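Local coordinates for protein type III secretion system effector HopBA1 (Pseudomonas syringae pv. aptata, PDB 5T09) that acts as a virulence factor recognised by the Arabidopsis resistance protein RBA1, enhancing RBA1 self-association and thereby triggering plant cell death, at residues F84-H87 and S88-A91; V104-F107 and L108-S111; A126-S129 and A130-G134; T151-Q154 and K155-M159; A164-V167 and A168-A171. One frame throughout, in Å; residues are numbered along the deposited sequence.

Contact 1. Residues F84-H87 and S88-A91; sequences FVKH and SDGA
Lys86 and Asp89 meet at both backbone and side-chain level, and together they illustrate how a chain leaving a sheet is bent into the start of a helix. The backbone bonds come first. Asp89 N donates to Lys86 O at 2.9 Å in a fairly straight bond (151°), although the N-H reaches that carbonyl from above its plane. One residue on, Gly90 N approaches His87 O at 3.4 Å and makes a weak bond. These i to i+3 links wind His87 and Ser88 into a short 3-10 turn.

A second group of bonds runs through water. One molecule accepts from Lys86 N at 2.8 Å and donates to Asp89 OD2 at 3.0 Å, bridging the two ends of the turn.

Side-chain packing forms the third group. Lys86 and Asp89 lie alongside each other and point the same way, so that OD2 of Asp89 rests against CD of Lys86 at 3.6 Å. Their charged ends do not pair: the lysine chain bends away and NZ probably hydrogen-bonds to Ser111 OG. His87, its CG anti to the backbone N (chi1 -177°), points its ring away from the turn, toward helix 166-179, where NE2 hydrogen-bonds to Glu176 OE2.

Asp89 occupies the N-cap position of helix 90-99 without making a capping bond, in the connection from strand 77-82 to a helix that is characteristic of a parallel alpha/beta fold.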
# COMPACT_ATOMS: atom_id res chain seq x y z
N PHE A 84 5.54 -3.01 4.85
CA PHE A 84 5.79 -3.18 6.28
C PHE A 84 6.57 -4.45 6.59
O PHE A 84 7.08 -4.58 7.71
CB PHE A 84 4.47 -3.16 7.03
CG PHE A 84 3.56 -2.03 6.62
CD1 PHE A 84 3.96 -0.72 6.82
CD2 PHE A 84 2.33 -2.28 6.04
CE1 PHE A 84 3.14 0.32 6.43
CE2 PHE A 84 1.51 -1.25 5.66
CZ PHE A 84 1.91 0.06 5.86
N VAL A 85 6.69 -5.37 5.64
CA VAL A 85 7.41 -6.62 5.82
C VAL A 85 8.51 -6.69 4.77
O VAL A 85 8.26 -6.42 3.59
CB VAL A 85 6.48 -7.84 5.71
CG1 VAL A 85 7.26 -9.13 5.93
CG2 VAL A 85 5.34 -7.72 6.70
N LYS A 86 9.70 -7.08 5.20
CA LYS A 86 10.80 -7.29 4.27
C LYS A 86 10.59 -8.61 3.55
O LYS A 86 10.20 -9.61 4.15
CB LYS A 86 12.13 -7.28 5.02
CG LYS A 86 12.44 -5.93 5.63
CD LYS A 86 13.23 -6.02 6.93
CE LYS A 86 13.25 -4.68 7.66
NZ LYS A 86 11.88 -4.18 8.00
N HIS A 87 10.81 -8.59 2.23
CA HIS A 87 10.58 -9.80 1.44
C HIS A 87 11.41 -10.96 1.96
O HIS A 87 10.99 -12.12 1.85
CB HIS A 87 10.91 -9.54 -0.03
CG HIS A 87 10.63 -10.72 -0.91
ND1 HIS A 87 11.62 -11.56 -1.37
CD2 HIS A 87 9.46 -11.20 -1.41
CE1 HIS A 87 11.08 -12.50 -2.12
NE2 HIS A 87 9.77 -12.31 -2.16
N SER A 88 12.57 -10.68 2.54
CA SER A 88 13.44 -11.72 3.06
C SER A 88 12.91 -12.36 4.34
O SER A 88 13.36 -13.45 4.70
CB SER A 88 14.83 -11.14 3.32
OG SER A 88 14.76 -10.12 4.31
N ASP A 89 11.96 -11.71 5.02
CA ASP A 89 11.38 -12.24 6.25
C ASP A 89 10.06 -12.98 5.99
O ASP A 89 9.26 -13.13 6.92
CB ASP A 89 11.15 -11.12 7.26
CG ASP A 89 12.45 -10.48 7.73
OD1 ASP A 89 13.50 -11.14 7.63
OD2 ASP A 89 12.41 -9.33 8.20
N GLY A 90 9.83 -13.43 4.76
CA GLY A 90 8.53 -13.98 4.42
C GLY A 90 8.11 -15.14 5.31
O GLY A 90 6.95 -15.22 5.72
N ALA A 91 9.04 -16.04 5.61
CA ALA A 91 8.70 -17.22 6.40
C ALA A 91 8.27 -16.83 7.81
O ALA A 91 7.23 -17.29 8.31
CB ALA A 91 9.88 -18.19 6.44
O HOH W 1 9.92 -7.71 7.92

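Contact 2. Residues V104-F107 and L108-S111; sequences VKHF and LEAS
Val104 and Leu108, one helical turn apart, are joined by a backbone bond and by their side chains. Leu108 N donates to Val104 O at 2.9 Å, lying nearly along the C=O axis, and has a weaker second acceptor in Lys105 O at 3.2 Å. This N-H is therefore shared between an i-4 and an i-3 carbonyl. Beside the stronger bond the two side chains lie alongside each other, pointing the same way: Val104 CG1, anti to the backbone N (chi1 172°), touches Leu108 CD1 at 3.6 Å, and Leu108 CG sits 3.4 Å from Val104 O. The other leucine methyl, CD2, leans on the Phe107 ring at CD2, 4.1 Å away.

Val104 and Leu108 line the buried side of helix 101-112, an amphipathic helix of the alpha/beta fold that packs against helices 90-99 and 117-132. Val104 reaches Phe93 and Leu97 on the former and Ser124 on the latter, while Leu108 also meets Leu120. Phe107, partly exposed, rests against Val85 and Asp89.

Polar groups are served differently. The Phe107 carbonyl receives a hydrogen bond from a water at 2.6 Å, and the same water accepts from Ser111 N at 3.2 Å, inserting itself into the last turn, where Ser111 N also makes a weak bond to Leu108 O. The extended Lys105 side chain carries NZ to a salt bridge with Asp117. On the exposed side, Glu109 OE1 stands 4.1 Å from His106 ND1, with the carboxylate and imidazole planes 57° apart, and both residues touch a crystal neighbour.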
# COMPACT_ATOMS: atom_id res chain seq x y z
N VAL A 104 1.44 -10.37 14.79
CA VAL A 104 1.88 -9.51 13.70
C VAL A 104 2.42 -8.19 14.25
O VAL A 104 3.44 -7.67 13.79
CB VAL A 104 0.73 -9.29 12.70
CG1 VAL A 104 1.10 -8.23 11.66
CG2 VAL A 104 0.38 -10.60 12.01
N LYS A 105 1.73 -7.62 15.24
CA LYS A 105 2.15 -6.34 15.80
C LYS A 105 3.56 -6.44 16.38
O LYS A 105 4.42 -5.60 16.11
CB LYS A 105 1.15 -5.89 16.86
CG LYS A 105 1.42 -4.51 17.45
CD LYS A 105 0.38 -4.15 18.49
CE LYS A 105 0.69 -2.83 19.18
NZ LYS A 105 -0.21 -2.58 20.34
N HIS A 106 3.81 -7.48 17.18
CA HIS A 106 5.14 -7.67 17.76
C HIS A 106 6.19 -7.86 16.67
O HIS A 106 7.34 -7.41 16.83
CB HIS A 106 5.13 -8.87 18.71
CG HIS A 106 6.18 -8.80 19.78
ND1 HIS A 106 6.06 -7.99 20.88
CD2 HIS A 106 7.36 -9.45 19.91
CE1 HIS A 106 7.12 -8.13 21.65
NE2 HIS A 106 7.93 -9.01 21.09
N PHE A 107 5.83 -8.52 15.57
CA PHE A 107 6.78 -8.73 14.48
C PHE A 107 7.10 -7.43 13.75
O PHE A 107 8.23 -7.24 13.29
CB PHE A 107 6.23 -9.77 13.50
CG PHE A 107 7.08 -9.98 12.28
CD1 PHE A 107 8.10 -10.91 12.28
CD2 PHE A 107 6.86 -9.24 11.13
CE1 PHE A 107 8.89 -11.10 11.16
CE2 PHE A 107 7.64 -9.43 10.01
CZ PHE A 107 8.65 -10.36 10.03
N LEU A 108 6.13 -6.53 13.62
CA LEU A 108 6.33 -5.28 12.90
C LEU A 108 6.90 -4.17 13.77
O LEU A 108 7.38 -3.16 13.23
CB LEU A 108 5.00 -4.80 12.31
CG LEU A 108 4.36 -5.68 11.23
CD1 LEU A 108 2.96 -5.20 10.89
CD2 LEU A 108 5.23 -5.70 9.99
N GLU A 109 6.89 -4.33 15.09
CA GLU A 109 7.19 -3.22 15.99
C GLU A 109 8.62 -2.73 15.81
O GLU A 109 8.86 -1.52 15.78
CB GLU A 109 6.95 -3.65 17.44
CG GLU A 109 6.88 -2.50 18.42
CD GLU A 109 6.49 -2.97 19.82
OE1 GLU A 109 7.02 -4.01 20.26
OE2 GLU A 109 5.66 -2.30 20.45
N ALA A 110 9.58 -3.65 15.69
CA ALA A 110 10.98 -3.26 15.60
C ALA A 110 11.21 -2.23 14.50
O ALA A 110 11.94 -1.25 14.71
CB ALA A 110 11.85 -4.50 15.35
N SER A 111 10.60 -2.42 13.34
CA SER A 111 10.82 -1.52 12.21
C SER A 111 9.72 -0.47 12.04
O SER A 111 9.99 0.57 11.44
CB SER A 111 10.94 -2.33 10.91
OG SER A 111 12.14 -3.09 10.91
O HOH W 2 9.69 -5.35 12.33

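Contact 3. Residues A126-S129 and A130-G134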
# COMPACT_ATOMS: atom_id res chain seq x y z
N ALA A 126 -5.28 -5.03 9.64
CA ALA A 126 -5.53 -5.03 8.20
C ALA A 126 -4.84 -6.21 7.53
O ALA A 126 -5.43 -6.88 6.67
CB ALA A 126 -5.06 -3.72 7.58
N LEU A 127 -3.58 -6.48 7.88
CA LEU A 127 -2.89 -7.64 7.32
C LEU A 127 -3.60 -8.93 7.68
O LEU A 127 -3.80 -9.80 6.83
CB LEU A 127 -1.44 -7.67 7.81
CG LEU A 127 -0.59 -6.44 7.47
CD1 LEU A 127 0.82 -6.62 8.00
CD2 LEU A 127 -0.58 -6.18 5.97
N CYS A 128 -4.00 -9.07 8.95
CA CYS A 128 -4.73 -10.26 9.37
C CYS A 128 -6.06 -10.38 8.64
O CYS A 128 -6.42 -11.46 8.17
CB CYS A 128 -4.93 -10.24 10.88
SG CYS A 128 -3.42 -10.54 11.83
N SER A 129 -6.80 -9.27 8.53
CA SER A 129 -8.11 -9.31 7.87
C SER A 129 -7.97 -9.70 6.41
O SER A 129 -8.82 -10.40 5.86
CB SER A 129 -8.81 -7.96 8.01
OG SER A 129 -8.87 -7.56 9.37
N ALA A 130 -6.90 -9.24 5.76
CA ALA A 130 -6.64 -9.67 4.38
C ALA A 130 -6.31 -11.15 4.33
O ALA A 130 -6.85 -11.89 3.51
CB ALA A 130 -5.50 -8.84 3.79
N HIS A 131 -5.42 -11.60 5.23
CA HIS A 131 -5.04 -13.01 5.25
C HIS A 131 -6.26 -13.91 5.42
O HIS A 131 -6.48 -14.83 4.62
CB HIS A 131 -4.04 -13.26 6.38
CG HIS A 131 -3.59 -14.68 6.48
ND1 HIS A 131 -2.74 -15.26 5.57
CD2 HIS A 131 -3.87 -15.64 7.40
CE1 HIS A 131 -2.52 -16.52 5.91
NE2 HIS A 131 -3.19 -16.77 7.02
N ARG A 132 -7.06 -13.67 6.46
CA ARG A 132 -8.20 -14.55 6.71
C ARG A 132 -9.31 -14.39 5.68
O ARG A 132 -10.22 -15.22 5.65
CB ARG A 132 -8.74 -14.33 8.13
CG ARG A 132 -9.22 -12.92 8.45
CD ARG A 132 -9.70 -12.82 9.90
NE ARG A 132 -8.67 -13.20 10.88
CZ ARG A 132 -8.00 -12.35 11.65
NH1 ARG A 132 -8.22 -11.04 11.60
NH2 ARG A 132 -7.09 -12.82 12.50
N ALA A 133 -9.25 -13.36 4.84
CA ALA A 133 -10.17 -13.23 3.72
C ALA A 133 -9.74 -14.04 2.50
O ALA A 133 -10.44 -14.00 1.48
CB ALA A 133 -10.32 -11.76 3.33
N GLY A 134 -8.62 -14.75 2.58
CA GLY A 134 -8.12 -15.52 1.46
C GLY A 134 -7.11 -14.80 0.59
O GLY A 134 -6.82 -15.29 -0.51
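The guanidinium of Arg132 folds back over Cys128, one turn earlier in the helix. One face of this flat group lies above the Cys128 carbonyl, with O 3.6 Å from the plane and displaced toward the rim, while NH1 approaches Cys128 CB at 3.5 Å. Two bends make this possible. The first, which sets CG between the backbone N and carbonyl carbon (chi1 59°), brings Arg132 CG to 3.2 Å from Cys128 O; the second, at chi3, returns the guanidinium over Cys128. The same carbonyl oxygen takes its hydrogen bond from Arg132 N at 2.9 Å, almost perfectly straight (176°).

Regular i to i-4 bonds also tie Ala130 to Ala126 and His131 to Leu127, and Ala133 N adds a weak one to Ser129 O. Helix 117-132 then closes in a Schellman motif, marked by the positive phi (94°) of Gly134, a backbone shape suited to glycine. Gly134 N turns back to His131 O at 3.0 Å.

Ser129 OG bonds to Glu125 O within the helix. Ala126 and Ala133 face helix 60-74, Leu127 packs on helices 90-99 and 101-112, and Ala130 rests on Val137 of strand 136-141.

Contact 4. Residues T151-Q154 and K155-M159; sequences TPMQ and KILYM
Thr151 and Lys155 open the first turn of helix 152-163, where Lys155 N donates to Thr151 O at 3.1 Å. The tight part of the contact is its backbone. Leu157 N reaches Met153 O at 2.8 Å in an almost linear bond (177°), Ile156 N bonds to Pro152 O, and Tyr158 N bonds to Gln154 O. CB of Tyr158 is pressed to 3.2 Å from that last carbonyl oxygen.

At the helix start, Thr151 and Gln154 form a capping box. Gln154 N donates to Thr151 OG1 at 3.2 Å, and Thr151 N in turn donates a weak bond to Gln154 OE1, which also accepts from Lys150 N. Lys155 follows the same end: its chain bends at chi2 (98°), laying CD 3.4 Å from Thr151 O and delivering NZ to Lys150 O.

The apolar side chains meet more loosely. Met153 is an introduced selenomethionine; its CG approaches Leu157 CD1 only at 4.0 Å, the two side chains crossing at a slant, and SE is still farther from Ile156 CB. Tyr158 lies against Ile146 and Pro149 of the preceding loop.

The chemistry implies a helix start served by polar bonds while most of the surrounding side chains are exposed: Thr151 OG1 caps the first-turn N-H of Gln154, Gln154 OE1 takes the N-H groups of Thr151 and Lys150 ahead of the helix, and Lys155 NZ satisfies the Lys150 carbonyl.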
# COMPACT_ATOMS: atom_id res chain seq x y z
N THR A 151 19.62 18.47 7.25
CA THR A 151 19.80 19.60 6.35
C THR A 151 18.87 19.48 5.15
O THR A 151 18.36 18.40 4.85
CB THR A 151 21.25 19.67 5.87
OG1 THR A 151 21.54 18.52 5.06
CG2 THR A 151 22.21 19.72 7.05
N PRO A 152 18.64 20.59 4.44
CA PRO A 152 17.77 20.51 3.25
C PRO A 152 18.21 19.47 2.25
O PRO A 152 17.38 18.72 1.73
CB PRO A 152 17.85 21.93 2.67
CG PRO A 152 18.27 22.80 3.81
CD PRO A 152 19.15 21.95 4.67
N MSE A 153 19.51 19.38 1.97
CA MSE A 153 20.01 18.44 0.98
C MSE A 153 19.89 17.00 1.47
O MSE A 153 19.58 16.10 0.69
CB MSE A 153 21.46 18.76 0.61
CG MSE A 153 22.01 17.91 -0.53
SE MSE A 153 20.93 18.01 -2.17
CE MSE A 153 21.26 19.88 -2.62
N GLN A 154 20.14 16.77 2.77
CA GLN A 154 19.98 15.42 3.31
C GLN A 154 18.54 14.94 3.16
O GLN A 154 18.30 13.79 2.78
CB GLN A 154 20.40 15.39 4.79
CG GLN A 154 21.90 15.49 5.01
CD GLN A 154 22.27 15.55 6.49
OE1 GLN A 154 21.40 15.58 7.36
NE2 GLN A 154 23.57 15.57 6.77
N LYS A 155 17.57 15.81 3.44
CA LYS A 155 16.17 15.44 3.25
C LYS A 155 15.91 15.03 1.80
O LYS A 155 15.16 14.08 1.55
CB LYS A 155 15.25 16.60 3.63
CG LYS A 155 14.62 16.49 5.01
CD LYS A 155 15.39 17.29 6.05
CE LYS A 155 14.57 17.47 7.32
NZ LYS A 155 15.18 18.46 8.24
N ILE A 156 16.52 15.73 0.85
CA ILE A 156 16.30 15.40 -0.56
C ILE A 156 17.01 14.10 -0.91
O ILE A 156 16.41 13.19 -1.51
CB ILE A 156 16.76 16.57 -1.45
CG1 ILE A 156 15.92 17.81 -1.15
CG2 ILE A 156 16.64 16.20 -2.93
CD1 ILE A 156 16.50 19.09 -1.71
N LEU A 157 18.28 13.97 -0.54
CA LEU A 157 19.02 12.74 -0.84
C LEU A 157 18.35 11.54 -0.20
O LEU A 157 18.26 10.47 -0.81
CB LEU A 157 20.46 12.86 -0.36
CG LEU A 157 21.38 13.76 -1.18
CD1 LEU A 157 22.67 14.01 -0.43
CD2 LEU A 157 21.66 13.15 -2.55
N TYR A 158 17.86 11.69 1.04
CA TYR A 158 17.22 10.58 1.73
C TYR A 158 16.06 10.01 0.91
O TYR A 158 15.96 8.80 0.73
CB TYR A 158 16.73 11.03 3.11
CG TYR A 158 16.01 9.96 3.89
CD1 TYR A 158 16.70 9.12 4.75
CD2 TYR A 158 14.64 9.79 3.77
CE1 TYR A 158 16.06 8.13 5.47
CE2 TYR A 158 13.98 8.80 4.48
CZ TYR A 158 14.69 7.98 5.33
OH TYR A 158 14.04 6.99 6.05
N MSE A 159 15.19 10.88 0.41
CA MSE A 159 14.03 10.43 -0.34
C MSE A 159 14.46 9.82 -1.68
O MSE A 159 13.91 8.80 -2.09
CB MSE A 159 13.06 11.59 -0.57
CG MSE A 159 11.67 11.16 -1.05
SE MSE A 159 10.77 9.87 0.12
CE MSE A 159 11.01 10.76 1.84

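Contact 5. Residues A164-V167 and A168-A171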
# COMPACT_ATOMS: atom_id res chain seq x y z
N ALA A 164 15.14 4.57 -4.68
CA ALA A 164 15.94 3.60 -5.42
C ALA A 164 15.46 2.17 -5.16
O ALA A 164 15.78 1.27 -5.95
CB ALA A 164 17.42 3.73 -5.05
N LEU A 165 14.71 1.95 -4.08
CA LEU A 165 14.22 0.62 -3.75
C LEU A 165 13.00 0.21 -4.56
O LEU A 165 12.60 -0.95 -4.48
CB LEU A 165 13.88 0.55 -2.26
CG LEU A 165 15.01 0.80 -1.27
CD1 LEU A 165 14.47 0.78 0.15
CD2 LEU A 165 16.12 -0.23 -1.43
N ASN A 166 12.40 1.13 -5.31
CA ASN A 166 11.19 0.80 -6.06
C ASN A 166 11.40 -0.42 -6.94
O ASN A 166 10.53 -1.29 -7.04
CB ASN A 166 10.75 2.00 -6.90
CG ASN A 166 9.98 3.02 -6.10
OD1 ASN A 166 10.00 3.01 -4.87
ND2 ASN A 166 9.28 3.91 -6.79
N VAL A 167 12.55 -0.50 -7.60
CA VAL A 167 12.82 -1.62 -8.50
C VAL A 167 12.79 -2.93 -7.74
O VAL A 167 12.36 -3.96 -8.27
CB VAL A 167 14.16 -1.40 -9.23
CG1 VAL A 167 15.33 -1.48 -8.27
CG2 VAL A 167 14.31 -2.39 -10.35
N ALA A 168 13.24 -2.93 -6.48
CA ALA A 168 13.27 -4.15 -5.69
C ALA A 168 11.91 -4.45 -5.07
O ALA A 168 11.50 -5.61 -4.99
CB ALA A 168 14.34 -4.05 -4.60
N TRP A 169 11.21 -3.41 -4.60
CA TRP A 169 9.83 -3.58 -4.18
C TRP A 169 9.01 -4.25 -5.28
O TRP A 169 8.21 -5.15 -5.02
CB TRP A 169 9.21 -2.23 -3.85
CG TRP A 169 9.56 -1.64 -2.52
CD1 TRP A 169 10.55 -2.03 -1.66
CD2 TRP A 169 8.90 -0.54 -1.89
NE1 TRP A 169 10.54 -1.24 -0.54
CE2 TRP A 169 9.54 -0.32 -0.65
CE3 TRP A 169 7.83 0.28 -2.25
CZ2 TRP A 169 9.14 0.69 0.22
CZ3 TRP A 169 7.44 1.28 -1.40
CH2 TRP A 169 8.09 1.48 -0.17
N ASP A 170 9.19 -3.79 -6.51
CA ASP A 170 8.42 -4.31 -7.64
C ASP A 170 8.79 -5.76 -7.92
O ASP A 170 7.91 -6.59 -8.19
CB ASP A 170 8.65 -3.43 -8.87
CG ASP A 170 7.92 -3.92 -10.09
OD1 ASP A 170 6.69 -3.71 -10.18
OD2 ASP A 170 8.58 -4.51 -10.98
N ALA A 171 10.08 -6.10 -7.85
CA ALA A 171 10.49 -7.47 -8.10
C ALA A 171 9.90 -8.42 -7.07
O ALA A 171 9.49 -9.54 -7.41
CB ALA A 171 12.02 -7.56 -8.11
O HOH W 3 11.30 -5.00 -10.80
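Leu165 and Trp169 meet directly. Leu165 CB lies over one face of the indole, 4.2 Å from NE1, and a backbone bond also joins the two residues: Trp169 N donates to Leu165 O at 2.8 Å, virtually straight at 174°. Ala168 N adds a weak bond to the same oxygen, so this carbonyl serves two donors. The tryptophan owes its position to CG being anti to its carbonyl carbon (chi1 -79°), which folds the ring back along the helix toward the preceding turn. Asn166 OD1 comes in above the plane of the indole, offset toward its rim and 4.4 Å from CE3. Farther along, Asp170 N bonds to Asn166 O at 2.9 Å and Ala171 N to Val167 O at 3.2 Å. A water donates both to Val167 O and to Asp170 OD2, the latter at 2.8 Å, connecting carboxylate and backbone.

The second shell fixes these groups. His193 stacks on the Trp169 ring and hydrogen-bonds through ND1 to Asn166 OD1, while Asn166 ND2 meets Lys203 O. Asp170 OD1 forms a salt bridge with Arg206. The Asp170 side chain is about 8 Å from the bound potassium ion, and Met205, one of the residues at that metal site, touches both Asn166 and Trp169.

Helix 166-179 follows helix 152-163 in the chain and leads to strand 184-190, and Trp169 NE1 bonds to Asp141 at the end of edge strand 136-141.

The five contacts follow one another along the chain, each a local helical turn or helix end in one alpha/beta domain built on a mainly parallel sheet. Contacts 1, 2 and 3 form a cluster, their centres about 11 to 17 Å apart: contact 2 touches both of the others, joining the loop that leads into helix 90-99 to helices 101-112 and 117-132. Contact 5, on helix 166-179, lies about 14 Å from contact 1 between centres and comes close to the potassium site. Contact 4 is an outlier, its centre about 20 Å from that of contact 5 and about 36 Å from that of contact 3. The start of helix 152-163 is thus largely exposed and far from the chain's centre.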